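Local coordinates for protein fatty acyl CoA synthetase FADD13 (FATTY-ACYL-CoA SYNTHETASE) (Mycobacterium tuberculosis, PDB 3R44) that belongs to the AMP-binding (ANL) enzyme family, with a large AMP-binding region followed by a smaller C-terminal domain, at residues N77-Y86 against P219-I230; V188-A198 against A316-G324. All blocks are in the same frame, centred on the assembly; numbering follows the deposited sequence.

Contact 1 (N77-Y86 against P219-I230); sequences NSVEFCCLFY and PMFHVAALTTVI
Met220 CB lies over one face of the Phe81 ring, 3.8 Å from the ring centroid, in a CH-pi contact, and Leu226 CD1 covers one face of the Phe85 ring in the same way, almost along its normal. Further along the Met220 chain, SD stands obliquely to the Phe81 ring as a Met-aromatic contact. The Tyr86 ring has a water in plane at its edge, and Ile230 CD1 comes to 3.6 Å from its CE1. Phe81 and Phe85 both carry CG anti to the backbone N (chi1 -176° for Phe85), which sends the two rings out from one side of helix 79-91 to their partners. That helix and helix 223-235 both belong to the AMP-binding region, and their segments here cross at -77°. With the axes 11.4 Å apart, side chains rather than backbones fill the interface. Cys82 SG touches both Met220 CE and Val229 CG1. Where both segments are still loop, ahead of their helices, Asn77 OD1 accepts from Met220 N at 2.8 Å, with the donor tilted 23° from the amide plane; Asn77 ND2 donates to Leu218 O, so bonds at both ends of the amide fix its rotation. At the other end, the water bridges Tyr86 OH, at 2.9 Å, and Val229 O, to which it donates. Ile18 of helix 18-28 packs against both Tyr86 and Ile230.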
loop_
_atom_site.group_PDB
_atom_site.type_symbol
_atom_site.label_atom_id
_atom_site.label_comp_id
_atom_site.label_asym_id
_atom_site.label_seq_id
_atom_site.Cartn_x
_atom_site.Cartn_y
_atom_site.Cartn_z
ATOM N N ASN A 77 -3.186 -10.649 -10.754
ATOM C CA ASN A 77 -3.750 -11.368 -9.601
ATOM C C ASN A 77 -4.258 -12.741 -10.049
ATOM O O ASN A 77 -4.962 -12.876 -11.079
ATOM C CB ASN A 77 -4.928 -10.574 -9.035
ATOM C CG ASN A 77 -4.489 -9.407 -8.213
ATOM O OD1 ASN A 77 -3.371 -8.892 -8.375
ATOM N ND2 ASN A 77 -5.367 -8.954 -7.337
ATOM N N SER A 78 -3.947 -13.751 -9.253
ATOM C CA SER A 78 -4.344 -15.124 -9.547
ATOM C C SER A 78 -4.021 -15.963 -8.325
ATOM O O SER A 78 -3.269 -15.531 -7.427
ATOM C CB SER A 78 -3.576 -15.689 -10.768
ATOM O OG SER A 78 -2.188 -15.777 -10.470
ATOM N N VAL A 79 -4.608 -17.138 -8.268
ATOM C CA VAL A 79 -4.280 -18.081 -7.234
ATOM C C VAL A 79 -2.804 -18.523 -7.391
ATOM O O VAL A 79 -2.121 -18.825 -6.409
ATOM C CB VAL A 79 -5.259 -19.258 -7.223
ATOM C CG1 VAL A 79 -4.988 -20.202 -8.417
ATOM C CG2 VAL A 79 -5.225 -20.005 -5.860
ATOM N N GLU A 80 -2.269 -18.548 -8.608
ATOM C CA GLU A 80 -0.802 -18.823 -8.767
ATOM C C GLU A 80 0.105 -17.812 -8.086
ATOM O O GLU A 80 1.102 -18.158 -7.491
ATOM C CB GLU A 80 -0.405 -18.898 -10.230
ATOM C CG GLU A 80 -0.909 -20.126 -10.981
ATOM C CD GLU A 80 -2.381 -20.044 -11.455
ATOM O OE1 GLU A 80 -3.077 -18.997 -11.324
ATOM O OE2 GLU A 80 -2.859 -21.073 -11.946
ATOM N N PHE A 81 -0.232 -16.546 -8.202
ATOM C CA PHE A 81 0.478 -15.468 -7.521
ATOM C C PHE A 81 0.521 -15.824 -6.031
ATOM O O PHE A 81 1.613 -15.844 -5.396
ATOM C CB PHE A 81 -0.241 -14.140 -7.761
ATOM C CG PHE A 81 0.544 -12.901 -7.423
ATOM C CD1 PHE A 81 0.594 -11.855 -8.348
ATOM C CD2 PHE A 81 1.139 -12.711 -6.207
ATOM C CE1 PHE A 81 1.295 -10.679 -8.100
ATOM C CE2 PHE A 81 1.865 -11.538 -5.958
ATOM C CZ PHE A 81 1.943 -10.540 -6.919
ATOM N N CYS A 82 -0.646 -16.125 -5.459
ATOM C CA CYS A 82 -0.713 -16.396 -3.995
ATOM C C CYS A 82 0.126 -17.662 -3.651
ATOM O O CYS A 82 0.853 -17.703 -2.664
ATOM C CB CYS A 82 -2.134 -16.673 -3.581
ATOM S SG CYS A 82 -3.193 -15.250 -3.744
ATOM N N CYS A 83 -0.022 -18.685 -4.479
ATOM C CA CYS A 83 0.565 -19.980 -4.168
ATOM C C CYS A 83 2.058 -19.933 -4.439
ATOM O O CYS A 83 2.825 -20.665 -3.822
ATOM C CB CYS A 83 -0.126 -21.100 -4.899
ATOM S SG CYS A 83 -1.798 -21.387 -4.198
ATOM N N LEU A 84 2.489 -19.019 -5.319
ATOM C CA LEU A 84 3.961 -18.817 -5.528
ATOM C C LEU A 84 4.582 -18.176 -4.314
ATOM O O LEU A 84 5.715 -18.529 -3.895
ATOM C CB LEU A 84 4.285 -17.978 -6.762
ATOM C CG LEU A 84 4.242 -18.849 -8.015
ATOM C CD1 LEU A 84 4.100 -18.000 -9.327
ATOM C CD2 LEU A 84 5.424 -19.839 -8.136
ATOM N N PHE A 85 3.859 -17.213 -3.775
ATOM C CA PHE A 85 4.252 -16.560 -2.563
ATOM C C PHE A 85 4.339 -17.564 -1.376
ATOM O O PHE A 85 5.352 -17.602 -0.649
ATOM C CB PHE A 85 3.291 -15.415 -2.218
ATOM C CG PHE A 85 3.709 -14.640 -1.021
ATOM C CD1 PHE A 85 4.624 -13.568 -1.134
ATOM C CD2 PHE A 85 3.270 -14.990 0.229
ATOM C CE1 PHE A 85 5.033 -12.820 0.002
ATOM C CE2 PHE A 85 3.723 -14.270 1.389
ATOM C CZ PHE A 85 4.591 -13.180 1.258
ATOM N N TYR A 86 3.274 -18.325 -1.179
ATOM C CA TYR A 86 3.258 -19.366 -0.170
ATOM C C TYR A 86 4.319 -20.457 -0.384
ATOM O O TYR A 86 4.922 -20.935 0.585
ATOM C CB TYR A 86 1.901 -20.011 -0.061
ATOM C CG TYR A 86 0.869 -19.182 0.673
ATOM C CD1 TYR A 86 1.076 -18.805 2.012
ATOM C CD2 TYR A 86 -0.324 -18.816 0.068
ATOM C CE1 TYR A 86 0.074 -18.072 2.735
ATOM C CE2 TYR A 86 -1.287 -18.109 0.758
ATOM C CZ TYR A 86 -1.070 -17.720 2.080
ATOM O OH TYR A 86 -2.010 -17.047 2.801
ATOM N N PRO A 219 -4.439 -4.843 -6.823
ATOM C CA PRO A 219 -3.320 -5.730 -7.195
ATOM C C PRO A 219 -2.570 -6.336 -6.029
ATOM O O PRO A 219 -2.298 -5.681 -5.012
ATOM C CB PRO A 219 -2.393 -4.808 -7.992
ATOM C CG PRO A 219 -3.348 -3.763 -8.557
ATOM C CD PRO A 219 -4.324 -3.519 -7.442
ATOM N N MET A 220 -2.133 -7.574 -6.219
ATOM C CA MET A 220 -1.465 -8.284 -5.158
ATOM C C MET A 220 -0.062 -7.817 -4.899
ATOM O O MET A 220 0.537 -8.199 -3.877
ATOM C CB MET A 220 -1.517 -9.773 -5.403
ATOM C CG MET A 220 -2.905 -10.355 -5.122
ATOM S SD MET A 220 -3.061 -11.981 -5.927
ATOM C CE MET A 220 -4.790 -12.372 -5.503
ATOM N N PHE A 221 0.493 -6.999 -5.784
ATOM C CA PHE A 221 1.809 -6.482 -5.518
ATOM C C PHE A 221 1.795 -5.299 -4.546
ATOM O O PHE A 221 2.844 -4.738 -4.315
ATOM C CB PHE A 221 2.586 -6.136 -6.805
ATOM C CG PHE A 221 1.825 -5.213 -7.774
ATOM C CD1 PHE A 221 1.644 -3.856 -7.483
ATOM C CD2 PHE A 221 1.255 -5.729 -8.955
ATOM C CE1 PHE A 221 0.879 -3.020 -8.329
ATOM C CE2 PHE A 221 0.523 -4.903 -9.817
ATOM C CZ PHE A 221 0.341 -3.535 -9.508
ATOM N N HIS A 222 0.628 -4.845 -4.101
ATOM C CA HIS A 222 0.515 -3.769 -3.116
ATOM C C HIS A 222 0.634 -4.480 -1.768
ATOM O O HIS A 222 0.041 -5.530 -1.573
ATOM C CB HIS A 222 -0.866 -3.058 -3.136
ATOM C CG HIS A 222 -1.108 -2.195 -4.332
ATOM N ND1 HIS A 222 -0.231 -1.205 -4.724
ATOM C CD2 HIS A 222 -2.145 -2.148 -5.207
ATOM C CE1 HIS A 222 -0.692 -0.616 -5.816
ATOM N NE2 HIS A 222 -1.843 -1.178 -6.140
ATOM N N VAL A 223 1.378 -3.892 -0.843
ATOM C CA VAL A 223 1.606 -4.530 0.443
ATOM C C VAL A 223 0.346 -4.830 1.188
ATOM O O VAL A 223 0.250 -5.893 1.835
ATOM C CB VAL A 223 2.656 -3.741 1.292
ATOM C CG1 VAL A 223 2.025 -2.445 1.902
ATOM C CG2 VAL A 223 3.188 -4.623 2.353
ATOM N N ALA A 224 -0.663 -3.969 1.108
ATOM C CA ALA A 224 -1.838 -4.251 1.857
ATOM C C ALA A 224 -2.622 -5.409 1.273
ATOM O O ALA A 224 -3.303 -6.110 2.020
ATOM C CB ALA A 224 -2.731 -3.022 1.992
ATOM N N ALA A 225 -2.513 -5.649 -0.029
ATOM C CA ALA A 225 -3.238 -6.748 -0.626
ATOM C C ALA A 225 -2.536 -8.025 -0.223
ATOM O O ALA A 225 -3.166 -9.046 0.048
ATOM C CB ALA A 225 -3.314 -6.609 -2.165
ATOM N N LEU A 226 -1.199 -8.004 -0.151
ATOM C CA LEU A 226 -0.495 -9.174 0.296
ATOM C C LEU A 226 -0.836 -9.553 1.739
ATOM O O LEU A 226 -1.073 -10.712 2.078
ATOM C CB LEU A 226 1.021 -8.906 0.172
ATOM C CG LEU A 226 1.925 -10.068 0.354
ATOM C CD1 LEU A 226 1.263 -11.280 -0.339
ATOM C CD2 LEU A 226 3.372 -9.681 -0.215
ATOM N N THR A 227 -0.820 -8.573 2.603
ATOM C CA THR A 227 -1.220 -8.777 4.000
ATOM C C THR A 227 -2.654 -9.331 4.095
ATOM O O THR A 227 -2.900 -10.238 4.906
ATOM C CB THR A 227 -0.989 -7.488 4.780
ATOM O OG1 THR A 227 0.417 -7.189 4.728
ATOM C CG2 THR A 227 -1.449 -7.634 6.235
ATOM N N THR A 228 -3.579 -8.862 3.230
ATOM C CA THR A 228 -4.965 -9.367 3.154
ATOM C C THR A 228 -5.001 -10.826 2.806
ATOM O O THR A 228 -5.719 -11.600 3.406
ATOM C CB THR A 228 -5.759 -8.645 2.083
ATOM O OG1 THR A 228 -5.820 -7.276 2.425
ATOM C CG2 THR A 228 -7.206 -9.176 1.887
ATOM N N VAL A 229 -4.198 -11.234 1.851
ATOM C CA VAL A 229 -4.147 -12.659 1.494
ATOM C C VAL A 229 -3.713 -13.514 2.710
ATOM O O VAL A 229 -4.277 -14.569 3.022
ATOM C CB VAL A 229 -3.198 -12.851 0.303
ATOM C CG1 VAL A 229 -2.749 -14.352 0.105
ATOM C CG2 VAL A 229 -3.768 -12.192 -0.991
ATOM N N ILE A 230 -2.666 -13.076 3.395
ATOM C CA ILE A 230 -2.132 -13.786 4.554
ATOM C C ILE A 230 -3.104 -13.790 5.765
ATOM O O ILE A 230 -3.314 -14.814 6.413
ATOM C CB ILE A 230 -0.732 -13.208 5.004
ATOM C CG1 ILE A 230 0.291 -13.248 3.846
ATOM C CG2 ILE A 230 -0.216 -13.951 6.256
ATOM C CD1 ILE A 230 0.304 -14.519 3.145
HETATM O O HOH W 1 -4.687 -16.852 1.593
#

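Contact 2 (V188-A198 against A316-G324); sequences VVHTHESVHSA and ALTESCGGG. With HIS (histidine), chain B.
Strand 186-191 runs straight into helix 192-205, and the 316-324 loop lies along this corner, its CA atoms nearest where Val188 meets Glu319 (6.1 Å) and where Ala198 meets Gly323. Thr191 is the N-cap of the helix and forms a capping box with Ser194; the loop itself makes a short 3-10 turn at 318-319 and a type I' turn from Ser320 to Gly323, between two strands of the large mixed sheet of the AMP-binding region. His190 carries the contact. Its NE2 donates to Thr318 O at 2.8 Å, in the carbonyl plane but 16° out of the imidazole plane, while ND1 shares a hydrogen bond with Ser194 OG at 2.9 Å. Bonds at both nitrogens fix the rotation of the ring. Over one face comes Cys321, its SG 3.9 Å from the ring centroid and 12° off the normal, with CB offset toward the rim. Thr318 O also accepts from Cys321 N, so one carbonyl ties the histidine to the turn. Val188 adds apolar packing: CG2 meets Thr318 CG2 and the CG of Glu319, whose carboxylate bonds Tyr376. Ala198 CB lies 3.7 Å from Cys321 CB. Another side of the helix holds the bound histidine, whose ring lies over a face of His196, and His196 ND1 is 2.9 Å from OXT of that ligand. Within the loop, Ser320 OG accepts from Leu317 N and donates to Gly323 O at 2.6 Å.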
loop_
_atom_site.group_PDB
_atom_site.type_symbol
_atom_site.label_atom_id
_atom_site.label_comp_id
_atom_site.label_asym_id
_atom_site.label_seq_id
_atom_site.Cartn_x
_atom_site.Cartn_y
_atom_site.Cartn_z
ATOM N N VAL A 188 12.116 -2.773 0.413
ATOM C CA VAL A 188 11.690 -2.949 1.797
ATOM C C VAL A 188 11.623 -4.462 2.133
ATOM O O VAL A 188 10.850 -5.192 1.496
ATOM C CB VAL A 188 10.325 -2.310 2.003
ATOM C CG1 VAL A 188 9.811 -2.577 3.440
ATOM C CG2 VAL A 188 10.394 -0.806 1.709
ATOM N N VAL A 189 12.464 -4.941 3.063
ATOM C CA VAL A 189 12.566 -6.365 3.383
ATOM C C VAL A 189 11.616 -6.706 4.518
ATOM O O VAL A 189 11.750 -6.158 5.604
ATOM C CB VAL A 189 14.015 -6.801 3.784
ATOM C CG1 VAL A 189 14.056 -8.334 4.080
ATOM C CG2 VAL A 189 15.013 -6.356 2.666
ATOM N N HIS A 190 10.648 -7.571 4.254
ATOM C CA HIS A 190 9.801 -8.143 5.310
ATOM C C HIS A 190 10.125 -9.617 5.556
ATOM O O HIS A 190 10.652 -10.300 4.708
ATOM C CB HIS A 190 8.308 -7.917 5.023
ATOM C CG HIS A 190 7.861 -6.515 5.309
ATOM N ND1 HIS A 190 7.687 -6.042 6.595
ATOM C CD2 HIS A 190 7.677 -5.446 4.488
ATOM C CE1 HIS A 190 7.401 -4.758 6.548
ATOM N NE2 HIS A 190 7.375 -4.371 5.282
ATOM N N THR A 191 9.758 -10.080 6.734
ATOM C CA THR A 191 10.078 -11.399 7.216
ATOM C C THR A 191 8.766 -12.150 7.534
ATOM O O THR A 191 7.633 -11.605 7.391
ATOM C CB THR A 191 10.893 -11.307 8.501
ATOM O OG1 THR A 191 10.097 -10.607 9.491
ATOM C CG2 THR A 191 12.294 -10.628 8.230
ATOM N N HIS A 192 8.906 -13.441 7.846
ATOM C CA HIS A 192 7.756 -14.240 8.226
ATOM C C HIS A 192 7.150 -13.563 9.485
ATOM O O HIS A 192 5.940 -13.457 9.622
ATOM C CB HIS A 192 8.108 -15.694 8.527
ATOM C CG HIS A 192 8.539 -16.478 7.322
ATOM N ND1 HIS A 192 7.726 -17.395 6.682
ATOM C CD2 HIS A 192 9.643 -16.357 6.551
ATOM C CE1 HIS A 192 8.353 -17.864 5.614
ATOM N NE2 HIS A 192 9.539 -17.285 5.534
ATOM N N GLU A 193 7.993 -13.109 10.389
ATOM C CA GLU A 193 7.535 -12.464 11.611
ATOM C C GLU A 193 6.785 -11.178 11.343
ATOM O O GLU A 193 5.756 -10.955 11.956
ATOM C CB GLU A 193 8.705 -12.175 12.563
ATOM C CG GLU A 193 8.375 -11.237 13.733
ATOM C CD GLU A 193 9.581 -11.039 14.677
ATOM O OE1 GLU A 193 10.504 -10.288 14.308
ATOM O OE2 GLU A 193 9.645 -11.665 15.754
ATOM N N SER A 194 7.316 -10.306 10.472
ATOM C CA SER A 194 6.627 -9.023 10.229
ATOM C C SER A 194 5.298 -9.181 9.529
ATOM O O SER A 194 4.336 -8.522 9.825
ATOM C CB SER A 194 7.615 -7.978 9.615
ATOM O OG SER A 194 8.053 -8.332 8.295
ATOM N N VAL A 195 5.243 -10.112 8.594
ATOM C CA VAL A 195 4.074 -10.410 7.844
ATOM C C VAL A 195 3.009 -11.007 8.772
ATOM O O VAL A 195 1.824 -10.636 8.740
ATOM C CB VAL A 195 4.497 -11.428 6.695
ATOM C CG1 VAL A 195 3.377 -12.163 6.113
ATOM C CG2 VAL A 195 5.291 -10.672 5.626
ATOM N N HIS A 196 3.434 -11.955 9.586
ATOM C CA HIS A 196 2.532 -12.550 10.565
ATOM C C HIS A 196 1.994 -11.472 11.522
ATOM O O HIS A 196 0.809 -11.461 11.849
ATOM C CB HIS A 196 3.243 -13.627 11.345
ATOM C CG HIS A 196 2.496 -14.081 12.561
ATOM N ND1 HIS A 196 2.810 -13.645 13.835
ATOM C CD2 HIS A 196 1.419 -14.890 12.684
ATOM C CE1 HIS A 196 1.964 -14.196 14.695
ATOM N NE2 HIS A 196 1.122 -14.970 14.024
ATOM N N SER A 197 2.873 -10.587 11.971
ATOM C CA SER A 197 2.453 -9.536 12.908
ATOM C C SER A 197 1.444 -8.597 12.268
ATOM O O SER A 197 0.466 -8.212 12.890
ATOM C CB SER A 197 3.660 -8.778 13.411
ATOM O OG SER A 197 4.387 -9.607 14.305
ATOM N N ALA A 198 1.668 -8.253 11.019
ATOM C CA ALA A 198 0.781 -7.362 10.332
ATOM C C ALA A 198 -0.535 -8.045 10.120
ATOM O O ALA A 198 -1.571 -7.423 10.291
ATOM C CB ALA A 198 1.401 -6.959 8.959
ATOM N N ALA A 316 -0.968 3.270 6.529
ATOM C CA ALA A 316 0.111 2.252 6.550
ATOM C C ALA A 316 1.104 2.627 5.470
ATOM O O ALA A 316 0.791 3.492 4.636
ATOM C CB ALA A 316 -0.477 0.882 6.286
ATOM N N LEU A 317 2.247 1.950 5.444
ATOM C CA LEU A 317 3.316 2.222 4.500
ATOM C C LEU A 317 3.766 0.870 4.058
ATOM O O LEU A 317 3.563 -0.096 4.773
ATOM C CB LEU A 317 4.496 2.906 5.187
ATOM C CG LEU A 317 4.334 4.272 5.817
ATOM C CD1 LEU A 317 5.759 4.822 6.081
ATOM C CD2 LEU A 317 3.579 5.182 4.850
ATOM N N THR A 318 4.498 0.793 2.974
ATOM C CA THR A 318 5.259 -0.419 2.678
ATOM C C THR A 318 6.132 -0.922 3.834
ATOM O O THR A 318 6.108 -2.110 4.142
ATOM C CB THR A 318 6.054 -0.233 1.362
ATOM O OG1 THR A 318 5.109 0.162 0.348
ATOM C CG2 THR A 318 6.728 -1.521 0.931
ATOM N N GLU A 319 6.827 -0.006 4.498
ATOM C CA GLU A 319 7.715 -0.303 5.624
ATOM C C GLU A 319 6.990 -0.892 6.831
ATOM O O GLU A 319 7.614 -1.507 7.679
ATOM C CB GLU A 319 8.464 0.956 6.030
ATOM C CG GLU A 319 9.533 1.361 5.012
ATOM C CD GLU A 319 9.055 2.420 4.000
ATOM O OE1 GLU A 319 7.830 2.438 3.615
ATOM O OE2 GLU A 319 9.949 3.175 3.511
ATOM N N SER A 320 5.689 -0.645 6.938
ATOM C CA SER A 320 4.876 -1.204 8.040
ATOM C C SER A 320 4.019 -2.389 7.642
ATOM O O SER A 320 3.122 -2.808 8.369
ATOM C CB SER A 320 4.044 -0.107 8.669
ATOM O OG SER A 320 2.999 0.234 7.818
ATOM N N CYS A 321 4.330 -2.963 6.485
ATOM C CA CYS A 321 3.649 -4.144 5.950
ATOM C C CYS A 321 2.171 -3.978 5.838
ATOM O O CYS A 321 1.420 -4.941 6.067
ATOM C CB CYS A 321 3.898 -5.376 6.816
ATOM S SG CYS A 321 3.961 -6.907 5.929
ATOM N N GLY A 322 1.758 -2.750 5.592
ATOM C CA GLY A 322 0.344 -2.456 5.507
ATOM C C GLY A 322 -0.388 -2.303 6.823
ATOM O O GLY A 322 -1.606 -2.230 6.823
ATOM N N GLY A 323 0.314 -2.334 7.955
ATOM C CA GLY A 323 -0.302 -2.060 9.244
ATOM C C GLY A 323 0.005 -0.654 9.719
ATOM O O GLY A 323 0.826 0.063 9.165
ATOM N N GLY A 324 -0.608 -0.240 10.787
ATOM C CA GLY A 324 -0.276 1.071 11.311
ATOM C C GLY A 324 -1.433 1.569 12.131
ATOM O O GLY A 324 -1.515 1.220 13.320
HETATM N N HIS B . 5.409 -15.217 16.674
HETATM C CA HIS B . 5.706 -15.871 15.376
HETATM C C HIS B . 6.327 -14.878 14.418
HETATM O O HIS B . 7.436 -15.004 13.893
HETATM C CB HIS B . 4.400 -16.472 14.815
HETATM C CG HIS B . 4.414 -16.758 13.350
HETATM N ND1 HIS B . 3.556 -17.687 12.784
HETATM C CD2 HIS B . 5.160 -16.252 12.325
HETATM C CE1 HIS B . 3.771 -17.730 11.474
HETATM N NE2 HIS B . 4.727 -16.863 11.171
HETATM O OXT HIS B . 5.690 -13.867 14.134
#

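Overall arrangement
Both contacts are buried in the AMP-binding region, their centres about 14 Å apart, and their segments alternate along the chain. Contact 1 joins two helices and is largely apolar, with polar links at its ends. Contact 2 sets a strand-helix corner against a loop, buries less surface, and centres on a histidine bonded at both nitrogens. Helix 223-235 serves both: while one side packs on helix 79-91, Val223 rests against Cys321 and Gly322, and Thr227 OG1 lies 2.8 Å from Cys321 O, a probable hydrogen bond. Ile230 also touches Val195. The bound histidine lies beside contact 2, whose helix lines its pocket, and about 8 Å from the side chain of Ile230 in contact 1.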